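Local coordinates for glutamyl endopeptidase (Staphylococcus epidermidis, PDB 6PYM), which probably cleaves peptide bonds on the carboxyl side of glutamate and also of aspartate, as a secreted serine protease of the S1B family, at residues S118-T121 with D122-I125; D137-L140 with A141-W144; V173-G176 with K177-I181; V196-D200 with F201-F205. The protein carries 1 engineered substitution. All blocks are in the same frame, centred on the assembly; numbering follows the deposited sequence.

Interaction 1: residues S118-T121 with D122-I125; sequences SSNT and DTRI
In the loop that runs from helix 108-111 to strand 128-133, Asn120 and Thr123 meet across a tight reversal of the chain that is preceded by an ST turn. The hydroxyl of Thr123 is the donor in the central bond: OG1 gives its proton to Asn120 OD1 at 2.6 Å, arriving in the plane of the amide and on a lone pair of the oxygen. Thr123 can do this because its OG1 stands beside its own backbone N, chi1 -55°, with CG2 anti to the backbone N. The backbone adds a weak, long bond, 3.4 Å from Thr123 N to Asn120 O. A water lies between them, 2.7 Å from Asn120 O and 2.9 Å from Thr123 O. Before the reversal, Ser118 OG accepts from Asn120 N at 2.9 Å, the bond that defines the ST turn. A second water lies 3.0 Å from Thr121 O and 2.8 Å from Arg124 NE, in the plane of the guanidinium. With OD1 occupied by Thr123, the ND2 end of the Asn120 amide points into the fold, where it donates to the carbonyls of Ile181 in strand 180-188 and of Ile198, just beyond strand 192-197.

Interaction 2: residues D137-L140 with A141-W144; sequences DKPL and ATMW
Lys138 lies over one face of the Trp144 indole, the aliphatic part of its chain and the ammonium group both against the ring system. Its CB starts at the pyrrole side, 3.3 Å from Trp144 NE1. CG follows over the five-membered ring, 3.5 Å from the centroid in a CH-pi contact. There the chain bends, chi2 -59°, and this turns it along the indole: CD passes over CE2 and CZ2, and CE reaches CZ3 and CH2. NZ ends 4.3 Å from the centroid of the six-membered ring of Trp144, over its face, a cation-pi interaction. The ring is fixed from its edge as well, since Trp144 NE1 donates to Thr142 OG1 at 2.8 Å with the oxygen in the ring plane. The same hydroxyl donates to Pro139 O, 2.7 Å from Thr142 OG1, so a chain of two hydrogen bonds links indole, threonine and backbone. Pro139 O also accepts from Thr142 N at 3.1 Å and is thus gripped twice by one residue. This second bond closes a type II beta turn from Pro139 to Thr142, with Ala141 at its third position in a left-handed conformation, the turn that leads the chain into the long strand 143-154.

Interaction 3: residues V173-G176 with K177-I181; sequences VFNG and KNQVI
Asn175 and Gln179 face each other across the turn of the beta hairpin formed by strands 172-174 and 180-188. Asn175 OD1 accepts from Gln179 N at 3.0 Å, the donor standing well above the plane of the amide, and a weak bond from Lys177 N reaches the same oxygen. The other end of the amide, ND2, gives a nearly linear bond to Gln179 OE1 at 3.1 Å, and the two amide planes are turned 41° apart. Asn175 can serve both partners because its CG lies between the backbone N and carbonyl carbon, chi1 65°, which directs the amide in over the turn. Round this centre the backbone closes a type I turn, Asn178 N to Asn175 O at 2.9 Å, and Asn175 N in turn donates to Gln179 O at 2.9 Å. Farther along, Phe174 and Val180 form a non-hydrogen-bonded antiparallel pair, flanked by the bond from Ile181 N to Val173 O, 2.8 Å. Their side chains share one face of the sheet, where Val180 CG2 comes to 3.6 Å from Phe174 CE1. That ring also makes an edge-to-face contact with His18. The side chains of Val173 and Ile181 meet apart from this pair and both also touch Ile129 of strand 128-133; here Val173 CG1 packs 3.6 Å from Ile181 CG1.

Interaction 4: residues V196-D200 with F201-F205; sequences VYIND and FVQQF
The chain leaves strand 192-197 through an inverse gamma turn centred on Ile198 and enters helix 200-209, whose first regular bonds run from Gln203 N to Asn199 O, 2.9 Å, and from Gln204 N to Asp200 O, 3.0 Å. Asn199 is the N-cap. Its OD1 accepts from Val202 N at 3.0 Å, with the donor almost in line with the side-chain carbonyl, the capping bond for an amide of the first helical turn. The side chain folds back to do this: CG sits between the backbone N and carbonyl carbon, chi1 71°, which brings OD1 over the first turn. Val202 CG2 also rests against this oxygen, 3.5 Å from Asn199 OD1. At the edge of the Phe201 ring and near its plane lies Asn199 ND2. Gln203 reaches back along an extended chain, and its NE2 donates to Ile198 O at 3.0 Å. The carbonyl oxygen lies close to the plane of the Gln203 amide, whereas NE2 stands 37° out of the plane of the Ile198 carbonyl. Ile198 CG2 touches both neighbours, 3.7 Å from Gln203 CG and 3.9 Å from Val202 CG1. Gln203 NE2 has a further partner in Ser119 O, so the start of this C-terminal helix is tied to the loop before strand 128-133. Val202 packs inward on Tyr88 and Leu94, while Ile198 lies on Val180 of strand 180-188.

Along the chain the four contacts follow in series, from interaction 1 to interaction 4. Interactions 1, 3 and 4 form a connected group, with centres about 9 Å (1 and 3), about 12 Å (1 and 4) and about 15 Å (3 and 4) apart. The loop of interaction 1 bonds to both others, and strands 180-188 and 192-197, which carry parts of 3 and 4, are neighbours in one antiparallel sheet. Interaction 2 reaches that sheet through strand 143-154 but touches none of the rest; its centre is about 29 Å from those of 1 and 4, across the chain's centre. The contacts thus lie at turns and chain ends round one of the two sheets of a trypsin-like fold, the other being a closed six-stranded barrel.

Interaction 1: residues S118-T121 with D122-I125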
ATOM      1  N   SER A 118       2.470  10.742   6.043  1.00 10.12           N
ATOM      2  CA  SER A 118       2.080  12.129   6.269  1.00 11.87           C
ATOM      3  C   SER A 118       1.314  12.278   7.578  1.00 11.02           C
ATOM      4  O   SER A 118       0.486  11.438   7.935  1.00 11.92           O
ATOM      5  CB  SER A 118       1.196  12.610   5.124  1.00 11.24           C
ATOM      6  OG  SER A 118       0.790  13.953   5.330  1.00 12.58           O
ATOM      7  N   SER A 119       1.589  13.378   8.288  1.00 12.34           N
ATOM      8  CA  SER A 119       0.747  13.777   9.407  1.00 12.64           C
ATOM      9  C   SER A 119      -0.642  14.186   8.944  1.00 12.61           C
ATOM     10  O   SER A 119      -1.566  14.250   9.764  1.00 12.51           O
ATOM     11  CB  SER A 119       1.379  14.964  10.126  1.00 15.63           C
ATOM     12  OG  SER A 119       1.281  16.123   9.315  1.00 18.78           O
ATOM     13  N   ASN A 120      -0.798  14.470   7.649  1.00 11.59           N
ATOM     14  CA  ASN A 120      -2.060  14.866   7.033  1.00 12.42           C
ATOM     15  C   ASN A 120      -2.565  16.223   7.514  1.00 13.66           C
ATOM     16  O   ASN A 120      -3.718  16.576   7.269  1.00 14.09           O
ATOM     17  CB  ASN A 120      -3.129  13.768   7.114  1.00 11.64           C
ATOM     18  CG  ASN A 120      -2.994  12.753   5.993  1.00  9.85           C
ATOM     19  OD1 ASN A 120      -2.820  13.128   4.837  1.00 11.25           O
ATOM     20  ND2 ASN A 120      -3.059  11.472   6.326  1.00 10.54           N
ATOM     21  N   THR A 121      -1.696  17.017   8.145  1.00 13.68           N
ATOM     22  CA  THR A 121      -2.096  18.337   8.625  1.00 15.47           C
ATOM     23  C   THR A 121      -2.484  19.269   7.481  1.00 14.35           C
ATOM     24  O   THR A 121      -3.308  20.174   7.671  1.00 14.85           O
ATOM     25  CB  THR A 121      -0.977  18.956   9.475  1.00 16.71           C
ATOM     26  OG1 THR A 121      -1.440  20.177  10.066  1.00 21.29           O
ATOM     27  CG2 THR A 121       0.243  19.249   8.627  1.00 20.10           C
ATOM     28  N   ASP A 122      -1.917  19.067   6.292  1.00 13.25           N
ATOM     29  CA  ASP A 122      -2.134  19.952   5.156  1.00 13.80           C
ATOM     30  C   ASP A 122      -3.032  19.356   4.083  1.00 12.92           C
ATOM     31  O   ASP A 122      -3.317  20.035   3.093  1.00 15.25           O
ATOM     32  CB  ASP A 122      -0.793  20.332   4.520  1.00 15.18           C
ATOM     33  CG  ASP A 122       0.069  21.171   5.432  1.00 21.97           C
ATOM     34  OD1 ASP A 122      -0.472  22.089   6.074  1.00 20.32           O
ATOM     35  OD2 ASP A 122       1.288  20.913   5.506  1.00 25.59           O
ATOM     36  N   THR A 123      -3.483  18.116   4.245  1.00 12.15           N
ATOM     37  CA  THR A 123      -4.154  17.409   3.158  1.00 11.90           C
ATOM     38  C   THR A 123      -5.563  17.951   2.961  1.00 11.83           C
ATOM     39  O   THR A 123      -6.316  18.117   3.924  1.00 12.54           O
ATOM     40  CB  THR A 123      -4.185  15.918   3.479  1.00 11.56           C
ATOM     41  OG1 THR A 123      -2.841  15.490   3.730  1.00 11.63           O
ATOM     42  CG2 THR A 123      -4.768  15.107   2.321  1.00 12.28           C
ATOM     43  N   ARG A 124      -5.918  18.231   1.707  1.00 11.22           N
ATOM     44  CA  ARG A 124      -7.170  18.907   1.395  1.00 10.87           C
ATOM     45  C   ARG A 124      -7.744  18.384   0.089  1.00 12.45           C
ATOM     46  O   ARG A 124      -7.024  17.866  -0.767  1.00 12.70           O
ATOM     47  CB  ARG A 124      -6.963  20.418   1.261  1.00 12.55           C
ATOM     48  CG  ARG A 124      -6.629  21.072   2.574  1.00 12.96           C
ATOM     49  CD  ARG A 124      -6.292  22.539   2.457  1.00 13.49           C
ATOM     50  NE  ARG A 124      -6.017  23.046   3.793  1.00 14.18           N
ATOM     51  CZ  ARG A 124      -5.759  24.313   4.104  1.00 12.90           C
ATOM     52  NH1 ARG A 124      -5.733  25.251   3.168  1.00 13.51           N
ATOM     53  NH2 ARG A 124      -5.544  24.622   5.373  1.00 14.69           N
ATOM     54  N   ILE A 125      -9.056  18.556  -0.077  1.00 12.36           N
ATOM     55  CA  ILE A 125      -9.654  18.194  -1.352  1.00 13.51           C
ATOM     56  C   ILE A 125      -9.046  19.063  -2.453  1.00 12.55           C
ATOM     57  O   ILE A 125      -8.563  20.181  -2.210  1.00 12.39           O
ATOM     58  CB  ILE A 125     -11.191  18.251  -1.341  1.00 14.44           C
ATOM     59  CG1 ILE A 125     -11.681  19.685  -1.145  1.00 15.65           C
ATOM     60  CG2 ILE A 125     -11.751  17.291  -0.291  1.00 15.92           C
ATOM     61  CD1 ILE A 125     -13.186  19.837  -1.284  1.00 21.04           C
TER
HETATM   62  O   HOH W   1      -5.931  18.055   6.791  1.00 16.97           O
HETATM   63  O   HOH W   2      -5.385  21.692   6.210  1.00 18.26           O

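Interaction 2: residues D137-L140 with A141-W144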
ATOM      1  N   ASP A 137      -5.058  -5.739 -14.017  1.00  9.80           N
ATOM      2  CA  ASP A 137      -5.217  -5.744 -15.464  1.00 11.04           C
ATOM      3  C   ASP A 137      -3.887  -5.693 -16.193  1.00 10.18           C
ATOM      4  O   ASP A 137      -3.845  -5.956 -17.401  1.00 12.41           O
ATOM      5  CB  ASP A 137      -6.141  -4.614 -15.930  1.00 10.02           C
ATOM      6  CG  ASP A 137      -5.589  -3.227 -15.638  1.00 10.53           C
ATOM      7  OD1 ASP A 137      -5.015  -3.001 -14.548  1.00 10.72           O
ATOM      8  OD2 ASP A 137      -5.756  -2.336 -16.495  1.00 12.27           O
ATOM      9  N   LYS A 138      -2.809  -5.395 -15.493  1.00 10.37           N
ATOM     10  CA  LYS A 138      -1.479  -5.332 -16.060  1.00 10.49           C
ATOM     11  C   LYS A 138      -0.747  -6.637 -15.794  1.00 10.08           C
ATOM     12  O   LYS A 138      -1.221  -7.487 -15.035  1.00 11.08           O
ATOM     13  CB  LYS A 138      -0.738  -4.136 -15.455  1.00  9.77           C
ATOM     14  CG  LYS A 138      -1.504  -2.821 -15.577  1.00 10.65           C
ATOM     15  CD  LYS A 138      -1.815  -2.438 -17.017  1.00 11.12           C
ATOM     16  CE  LYS A 138      -2.256  -0.989 -17.079  1.00 13.32           C
ATOM     17  NZ  LYS A 138      -2.633  -0.554 -18.448  1.00 17.57           N
ATOM     18  N   PRO A 139       0.422  -6.845 -16.409  1.00 10.86           N
ATOM     19  CA  PRO A 139       1.138  -8.102 -16.173  1.00 12.31           C
ATOM     20  C   PRO A 139       1.478  -8.261 -14.698  1.00 11.25           C
ATOM     21  O   PRO A 139       1.721  -7.279 -13.978  1.00 10.07           O
ATOM     22  CB  PRO A 139       2.396  -7.967 -17.037  1.00 13.04           C
ATOM     23  CG  PRO A 139       1.994  -7.025 -18.128  1.00 13.52           C
ATOM     24  CD  PRO A 139       1.083  -6.035 -17.448  1.00 11.98           C
ATOM     25  N   LEU A 140       1.471  -9.512 -14.244  1.00 11.05           N
ATOM     26  CA  LEU A 140       1.606  -9.800 -12.823  1.00 11.47           C
ATOM     27  C   LEU A 140       2.866  -9.156 -12.255  1.00 10.55           C
ATOM     28  O   LEU A 140       3.938  -9.202 -12.866  1.00 10.44           O
ATOM     29  CB  LEU A 140       1.633 -11.310 -12.593  1.00 13.06           C
ATOM     30  CG  LEU A 140       1.590 -11.778 -11.136  1.00 14.31           C
ATOM     31  CD1 LEU A 140       0.265 -11.423 -10.486  1.00 15.01           C
ATOM     32  CD2 LEU A 140       1.854 -13.276 -11.050  1.00 17.72           C
ATOM     33  N   ALA A 141       2.714  -8.523 -11.093  1.00  9.76           N
ATOM     34  CA  ALA A 141       3.821  -7.948 -10.335  1.00  9.81           C
ATOM     35  C   ALA A 141       4.479  -6.761 -11.024  1.00  8.99           C
ATOM     36  O   ALA A 141       5.632  -6.439 -10.722  1.00  9.21           O
ATOM     37  CB  ALA A 141       4.854  -9.005  -9.925  1.00 10.76           C
ATOM     38  N   THR A 142       3.772  -6.084 -11.931  1.00  9.08           N
ATOM     39  CA  THR A 142       4.253  -4.829 -12.487  1.00  8.91           C
ATOM     40  C   THR A 142       3.660  -3.648 -11.726  1.00  7.50           C
ATOM     41  O   THR A 142       2.476  -3.649 -11.367  1.00  7.86           O
ATOM     42  CB  THR A 142       3.989  -4.697 -13.994  1.00  8.82           C
ATOM     43  OG1 THR A 142       2.576  -4.760 -14.282  1.00  9.59           O
ATOM     44  CG2 THR A 142       4.735  -5.787 -14.773  1.00 11.10           C
ATOM     45  N   MET A 143       4.500  -2.653 -11.463  1.00  7.70           N
ATOM     46  CA  MET A 143       4.132  -1.513 -10.633  1.00  7.78           C
ATOM     47  C   MET A 143       3.661  -0.363 -11.516  1.00  7.12           C
ATOM     48  O   MET A 143       4.324  -0.029 -12.509  1.00  7.98           O
ATOM     49  CB  MET A 143       5.337  -1.079  -9.798  1.00  7.68           C
ATOM     50  CG  MET A 143       4.998   0.006  -8.795  1.00  8.47           C
ATOM     51  SD  MET A 143       6.414   0.787  -7.987  1.00  8.27           S
ATOM     52  CE  MET A 143       7.162  -0.598  -7.120  1.00  9.20           C
ATOM     53  N   TRP A 144       2.522   0.235 -11.155  1.00  7.77           N
ATOM     54  CA  TRP A 144       1.910   1.306 -11.926  1.00  7.50           C
ATOM     55  C   TRP A 144       1.519   2.438 -10.995  1.00  7.68           C
ATOM     56  O   TRP A 144       1.015   2.207  -9.888  1.00  7.64           O
ATOM     57  CB  TRP A 144       0.659   0.818 -12.702  1.00  9.10           C
ATOM     58  CG  TRP A 144       1.020  -0.193 -13.717  1.00  7.61           C
ATOM     59  CD1 TRP A 144       1.418  -1.474 -13.485  1.00  8.64           C
ATOM     60  CD2 TRP A 144       1.072  -0.003 -15.134  1.00  8.71           C
ATOM     61  NE1 TRP A 144       1.730  -2.100 -14.675  1.00  8.85           N
ATOM     62  CE2 TRP A 144       1.527  -1.213 -15.698  1.00  9.48           C
ATOM     63  CE3 TRP A 144       0.784   1.072 -15.981  1.00  9.70           C
ATOM     64  CZ2 TRP A 144       1.681  -1.384 -17.077  1.00  9.89           C
ATOM     65  CZ3 TRP A 144       0.954   0.904 -17.344  1.00 10.19           C
ATOM     66  CH2 TRP A 144       1.390  -0.316 -17.875  1.00 11.50           C
TER

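Interaction 3: residues V173-G176 with K177-I181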
ATOM      1  N   VAL A 173      -1.282   5.731  -1.071  1.00  7.11           N
ATOM      2  CA  VAL A 173      -1.701   6.993  -1.664  1.00  7.87           C
ATOM      3  C   VAL A 173      -0.642   8.011  -1.266  1.00  7.76           C
ATOM      4  O   VAL A 173      -0.427   8.240  -0.072  1.00  8.47           O
ATOM      5  CB  VAL A 173      -3.071   7.430  -1.120  1.00  8.23           C
ATOM      6  CG1 VAL A 173      -3.567   8.663  -1.865  1.00  9.55           C
ATOM      7  CG2 VAL A 173      -4.084   6.292  -1.163  1.00  8.58           C
ATOM      8  N   PHE A 174       0.040   8.598  -2.244  1.00  7.73           N
ATOM      9  CA  PHE A 174       1.137   9.523  -1.988  1.00  8.40           C
ATOM     10  C   PHE A 174       0.714  10.951  -2.309  1.00  8.30           C
ATOM     11  O   PHE A 174       0.085  11.208  -3.343  1.00  9.64           O
ATOM     12  CB  PHE A 174       2.349   9.197  -2.865  1.00  9.39           C
ATOM     13  CG  PHE A 174       3.073   7.932  -2.495  1.00  8.43           C
ATOM     14  CD1 PHE A 174       3.887   7.871  -1.380  1.00  9.30           C
ATOM     15  CD2 PHE A 174       2.979   6.806  -3.301  1.00  8.60           C
ATOM     16  CE1 PHE A 174       4.577   6.702  -1.060  1.00  9.23           C
ATOM     17  CE2 PHE A 174       3.664   5.636  -2.990  1.00  8.82           C
ATOM     18  CZ  PHE A 174       4.468   5.588  -1.870  1.00  8.89           C
ATOM     19  N   ASN A 175       1.100  11.889  -1.438  1.00  8.92           N
ATOM     20  CA  ASN A 175       0.996  13.302  -1.780  1.00 10.82           C
ATOM     21  C   ASN A 175       2.192  13.742  -2.629  1.00 10.09           C
ATOM     22  O   ASN A 175       3.052  12.942  -3.019  1.00 10.53           O
ATOM     23  CB  ASN A 175       0.802  14.165  -0.531  1.00 11.11           C
ATOM     24  CG  ASN A 175       1.995  14.136   0.416  1.00  9.80           C
ATOM     25  OD1 ASN A 175       3.102  13.755   0.036  1.00  9.90           O
ATOM     26  ND2 ASN A 175       1.768  14.563   1.659  1.00 10.74           N
ATOM     27  N   GLY A 176       2.245  15.045  -2.931  1.00 11.56           N
ATOM     28  CA  GLY A 176       3.306  15.589  -3.760  1.00 12.60           C
ATOM     29  C   GLY A 176       4.677  15.526  -3.126  1.00 12.93           C
ATOM     30  O   GLY A 176       5.683  15.578  -3.843  1.00 14.65           O
ATOM     31  N   LYS A 177       4.743  15.431  -1.802  1.00 12.26           N
ATOM     32  CA  LYS A 177       5.992  15.219  -1.083  1.00 12.79           C
ATOM     33  C   LYS A 177       6.377  13.745  -0.990  1.00 11.23           C
ATOM     34  O   LYS A 177       7.342  13.410  -0.295  1.00 12.43           O
ATOM     35  CB  LYS A 177       5.905  15.826   0.319  1.00 14.91           C
ATOM     36  CG  LYS A 177       5.755  17.345   0.347  1.00 19.83           C
ATOM     37  CD  LYS A 177       5.562  17.841   1.773  1.00 23.14           C
ATOM     38  CE  LYS A 177       5.380  19.348   1.817  1.00 28.03           C
ATOM     39  NZ  LYS A 177       5.117  19.819   3.201  1.00 31.01           N
ATOM     40  N   ASN A 178       5.641  12.863  -1.666  1.00 10.68           N
ATOM     41  CA  ASN A 178       5.907  11.427  -1.645  1.00 10.29           C
ATOM     42  C   ASN A 178       5.758  10.833  -0.256  1.00  9.82           C
ATOM     43  O   ASN A 178       6.445   9.873   0.096  1.00 12.19           O
ATOM     44  CB  ASN A 178       7.242  11.073  -2.293  1.00 13.25           C
ATOM     45  CG  ASN A 178       7.245  11.356  -3.773  1.00 13.84           C
ATOM     46  OD1 ASN A 178       6.224  11.195  -4.436  1.00 15.99           O
ATOM     47  ND2 ASN A 178       8.389  11.768  -4.303  1.00 18.55           N
ATOM     48  N   GLN A 179       4.843  11.392   0.521  1.00  9.95           N
ATOM     49  CA  GLN A 179       4.450  10.854   1.811  1.00 10.09           C
ATOM     50  C   GLN A 179       3.117  10.133   1.676  1.00  8.62           C
ATOM     51  O   GLN A 179       2.259  10.531   0.886  1.00  9.27           O
ATOM     52  CB  GLN A 179       4.290  11.985   2.827  1.00 10.78           C
ATOM     53  CG  GLN A 179       5.504  12.897   2.921  1.00 12.17           C
ATOM     54  CD  GLN A 179       5.202  14.189   3.655  1.00 13.40           C
ATOM     55  OE1 GLN A 179       4.059  14.647   3.688  1.00 13.89           O
ATOM     56  NE2 GLN A 179       6.235  14.787   4.260  1.00 15.28           N
ATOM     57  N   VAL A 180       2.942   9.088   2.476  1.00  8.24           N
ATOM     58  CA  VAL A 180       1.726   8.280   2.423  1.00  8.92           C
ATOM     59  C   VAL A 180       0.625   8.973   3.218  1.00  8.47           C
ATOM     60  O   VAL A 180       0.745   9.148   4.436  1.00  9.38           O
ATOM     61  CB  VAL A 180       1.979   6.864   2.959  1.00  8.50           C
ATOM     62  CG1 VAL A 180       0.710   6.019   2.870  1.00  9.96           C
ATOM     63  CG2 VAL A 180       3.130   6.196   2.226  1.00  9.50           C
ATOM     64  N   ILE A 181      -0.453   9.352   2.531  1.00  8.38           N
ATOM     65  CA  ILE A 181      -1.599   9.986   3.171  1.00  8.60           C
ATOM     66  C   ILE A 181      -2.729   8.999   3.443  1.00  8.37           C
ATOM     67  O   ILE A 181      -3.612   9.296   4.265  1.00  8.73           O
ATOM     68  CB  ILE A 181      -2.122  11.184   2.346  1.00  8.74           C
ATOM     69  CG1 ILE A 181      -2.679  10.730   0.992  1.00  9.67           C
ATOM     70  CG2 ILE A 181      -1.037  12.250   2.196  1.00 10.27           C
ATOM     71  CD1 ILE A 181      -3.335  11.861   0.203  1.00 10.68           C
TER

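Interaction 4: residues V196-D200 with F201-F205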
ATOM      1  N   VAL A 196      -8.226   4.318   3.095  1.00  7.68           N
ATOM      2  CA  VAL A 196      -8.209   4.593   4.525  1.00  8.64           C
ATOM      3  C   VAL A 196      -7.324   5.805   4.747  1.00  8.59           C
ATOM      4  O   VAL A 196      -6.122   5.768   4.460  1.00  9.19           O
ATOM      5  CB  VAL A 196      -7.686   3.396   5.329  1.00  8.15           C
ATOM      6  CG1 VAL A 196      -7.750   3.703   6.829  1.00 10.19           C
ATOM      7  CG2 VAL A 196      -8.473   2.146   4.992  1.00 10.07           C
ATOM      8  N   TYR A 197      -7.914   6.874   5.271  1.00  8.75           N
ATOM      9  CA  TYR A 197      -7.195   8.110   5.537  1.00  8.55           C
ATOM     10  C   TYR A 197      -6.393   7.966   6.822  1.00  8.87           C
ATOM     11  O   TYR A 197      -6.931   7.549   7.854  1.00 10.07           O
ATOM     12  CB  TYR A 197      -8.225   9.220   5.701  1.00 10.89           C
ATOM     13  CG  TYR A 197      -7.688  10.616   5.863  1.00 11.16           C
ATOM     14  CD1 TYR A 197      -6.707  11.114   5.019  1.00 11.51           C
ATOM     15  CD2 TYR A 197      -8.204  11.458   6.836  1.00 11.32           C
ATOM     16  CE1 TYR A 197      -6.244  12.406   5.144  1.00 13.10           C
ATOM     17  CE2 TYR A 197      -7.743  12.754   6.971  1.00 12.91           C
ATOM     18  CZ  TYR A 197      -6.766  13.219   6.121  1.00 12.74           C
ATOM     19  OH  TYR A 197      -6.301  14.505   6.238  1.00 15.81           O
ATOM     20  N   ILE A 198      -5.111   8.307   6.765  1.00  8.88           N
ATOM     21  CA  ILE A 198      -4.258   8.143   7.934  1.00  9.40           C
ATOM     22  C   ILE A 198      -4.427   9.356   8.844  1.00 10.24           C
ATOM     23  O   ILE A 198      -3.602  10.276   8.862  1.00 10.76           O
ATOM     24  CB  ILE A 198      -2.806   7.851   7.516  1.00  9.40           C
ATOM     25  CG1 ILE A 198      -2.758   6.544   6.714  1.00  9.69           C
ATOM     26  CG2 ILE A 198      -1.885   7.775   8.735  1.00 11.24           C
ATOM     27  CD1 ILE A 198      -1.441   6.285   6.000  1.00 10.89           C
ATOM     28  N   ASN A 199      -5.536   9.376   9.573  1.00 10.72           N
ATOM     29  CA  ASN A 199      -5.834  10.468  10.489  1.00 12.20           C
ATOM     30  C   ASN A 199      -5.098  10.262  11.815  1.00 11.92           C
ATOM     31  O   ASN A 199      -4.272   9.359  11.968  1.00 11.02           O
ATOM     32  CB  ASN A 199      -7.342  10.657  10.632  1.00 14.43           C
ATOM     33  CG  ASN A 199      -8.014   9.539  11.409  1.00 15.12           C
ATOM     34  OD1 ASN A 199      -7.370   8.650  11.963  1.00 14.90           O
ATOM     35  ND2 ASN A 199      -9.339   9.603  11.476  1.00 19.95           N
ATOM     36  N   ASP A 200      -5.400  11.109  12.806  1.00 13.06           N
ATOM     37  CA  ASP A 200      -4.665  11.060  14.069  1.00 14.00           C
ATOM     38  C   ASP A 200      -4.844   9.723  14.776  1.00 12.62           C
ATOM     39  O   ASP A 200      -3.900   9.204  15.383  1.00 13.68           O
ATOM     40  CB  ASP A 200      -5.082  12.218  14.977  1.00 18.83           C
ATOM     41  CG  ASP A 200      -4.610  13.562  14.460  1.00 22.68           C
ATOM     42  OD1 ASP A 200      -3.661  13.594  13.649  1.00 25.90           O
ATOM     43  OD2 ASP A 200      -5.183  14.590  14.883  1.00 34.13           O
ATOM     44  N   PHE A 201      -6.044   9.146  14.714  1.00 14.02           N
ATOM     45  CA  PHE A 201      -6.268   7.854  15.352  1.00 14.56           C
ATOM     46  C   PHE A 201      -5.496   6.742  14.652  1.00 12.26           C
ATOM     47  O   PHE A 201      -4.965   5.836  15.304  1.00 12.50           O
ATOM     48  CB  PHE A 201      -7.761   7.544  15.395  1.00 17.50           C
ATOM     49  CG  PHE A 201      -8.552   8.530  16.204  1.00 23.10           C
ATOM     50  CD1 PHE A 201      -8.530   8.480  17.587  1.00 24.60           C
ATOM     51  CD2 PHE A 201      -9.299   9.519  15.586  1.00 25.22           C
ATOM     52  CE1 PHE A 201      -9.253   9.393  18.340  1.00 26.26           C
ATOM     53  CE2 PHE A 201     -10.025  10.434  16.333  1.00 27.13           C
ATOM     54  CZ  PHE A 201      -9.999  10.369  17.711  1.00 27.48           C
ATOM     55  N   VAL A 202      -5.420   6.790  13.322  1.00 11.44           N
ATOM     56  CA  VAL A 202      -4.615   5.803  12.617  1.00 10.22           C
ATOM     57  C   VAL A 202      -3.143   5.982  12.961  1.00  9.65           C
ATOM     58  O   VAL A 202      -2.411   5.006  13.147  1.00 10.47           O
ATOM     59  CB  VAL A 202      -4.885   5.864  11.104  1.00 10.22           C
ATOM     60  CG1 VAL A 202      -3.959   4.902  10.371  1.00 11.76           C
ATOM     61  CG2 VAL A 202      -6.355   5.533  10.819  1.00 12.65           C
ATOM     62  N   GLN A 203      -2.694   7.232  13.061  1.00 10.09           N
ATOM     63  CA  GLN A 203      -1.301   7.489  13.410  1.00 11.20           C
ATOM     64  C   GLN A 203      -0.953   6.931  14.783  1.00 10.47           C
ATOM     65  O   GLN A 203       0.158   6.431  14.989  1.00 11.45           O
ATOM     66  CB  GLN A 203      -1.010   8.984  13.321  1.00 11.50           C
ATOM     67  CG  GLN A 203      -1.034   9.482  11.888  1.00 11.09           C
ATOM     68  CD  GLN A 203      -0.997  10.986  11.783  1.00 13.12           C
ATOM     69  OE1 GLN A 203      -0.220  11.645  12.479  1.00 15.24           O
ATOM     70  NE2 GLN A 203      -1.841  11.550  10.930  1.00 13.66           N
ATOM     71  N   GLN A 204      -1.891   7.000  15.736  1.00 11.45           N
ATOM     72  CA  GLN A 204      -1.652   6.406  17.048  1.00 12.08           C
ATOM     73  C   GLN A 204      -1.494   4.896  16.944  1.00 11.85           C
ATOM     74  O   GLN A 204      -0.585   4.317  17.545  1.00 11.77           O
ATOM     75  CB  GLN A 204      -2.796   6.760  17.996  1.00 14.12           C
ATOM     76  CG  GLN A 204      -2.854   8.233  18.338  1.00 16.32           C
ATOM     77  CD  GLN A 204      -4.060   8.593  19.178  1.00 18.73           C
ATOM     78  OE1 GLN A 204      -4.994   7.805  19.318  1.00 21.88           O
ATOM     79  NE2 GLN A 204      -4.039   9.788  19.757  1.00 24.58           N
ATOM     80  N   PHE A 205      -2.366   4.249  16.172  1.00 10.99           N
ATOM     81  CA  PHE A 205      -2.246   2.816  15.926  1.00 11.61           C
ATOM     82  C   PHE A 205      -0.887   2.468  15.330  1.00 11.10           C
ATOM     83  O   PHE A 205      -0.261   1.480  15.728  1.00 11.06           O
ATOM     84  CB  PHE A 205      -3.398   2.389  15.006  1.00 11.43           C
ATOM     85  CG  PHE A 205      -3.247   1.023  14.372  1.00 12.81           C
ATOM     86  CD1 PHE A 205      -3.395  -0.134  15.119  1.00 13.50           C
ATOM     87  CD2 PHE A 205      -3.030   0.904  13.005  1.00 12.33           C
ATOM     88  CE1 PHE A 205      -3.289  -1.380  14.525  1.00 14.14           C
ATOM     89  CE2 PHE A 205      -2.929  -0.334  12.410  1.00 14.64           C
ATOM     90  CZ  PHE A 205      -3.054  -1.476  13.171  1.00 13.46           C
TER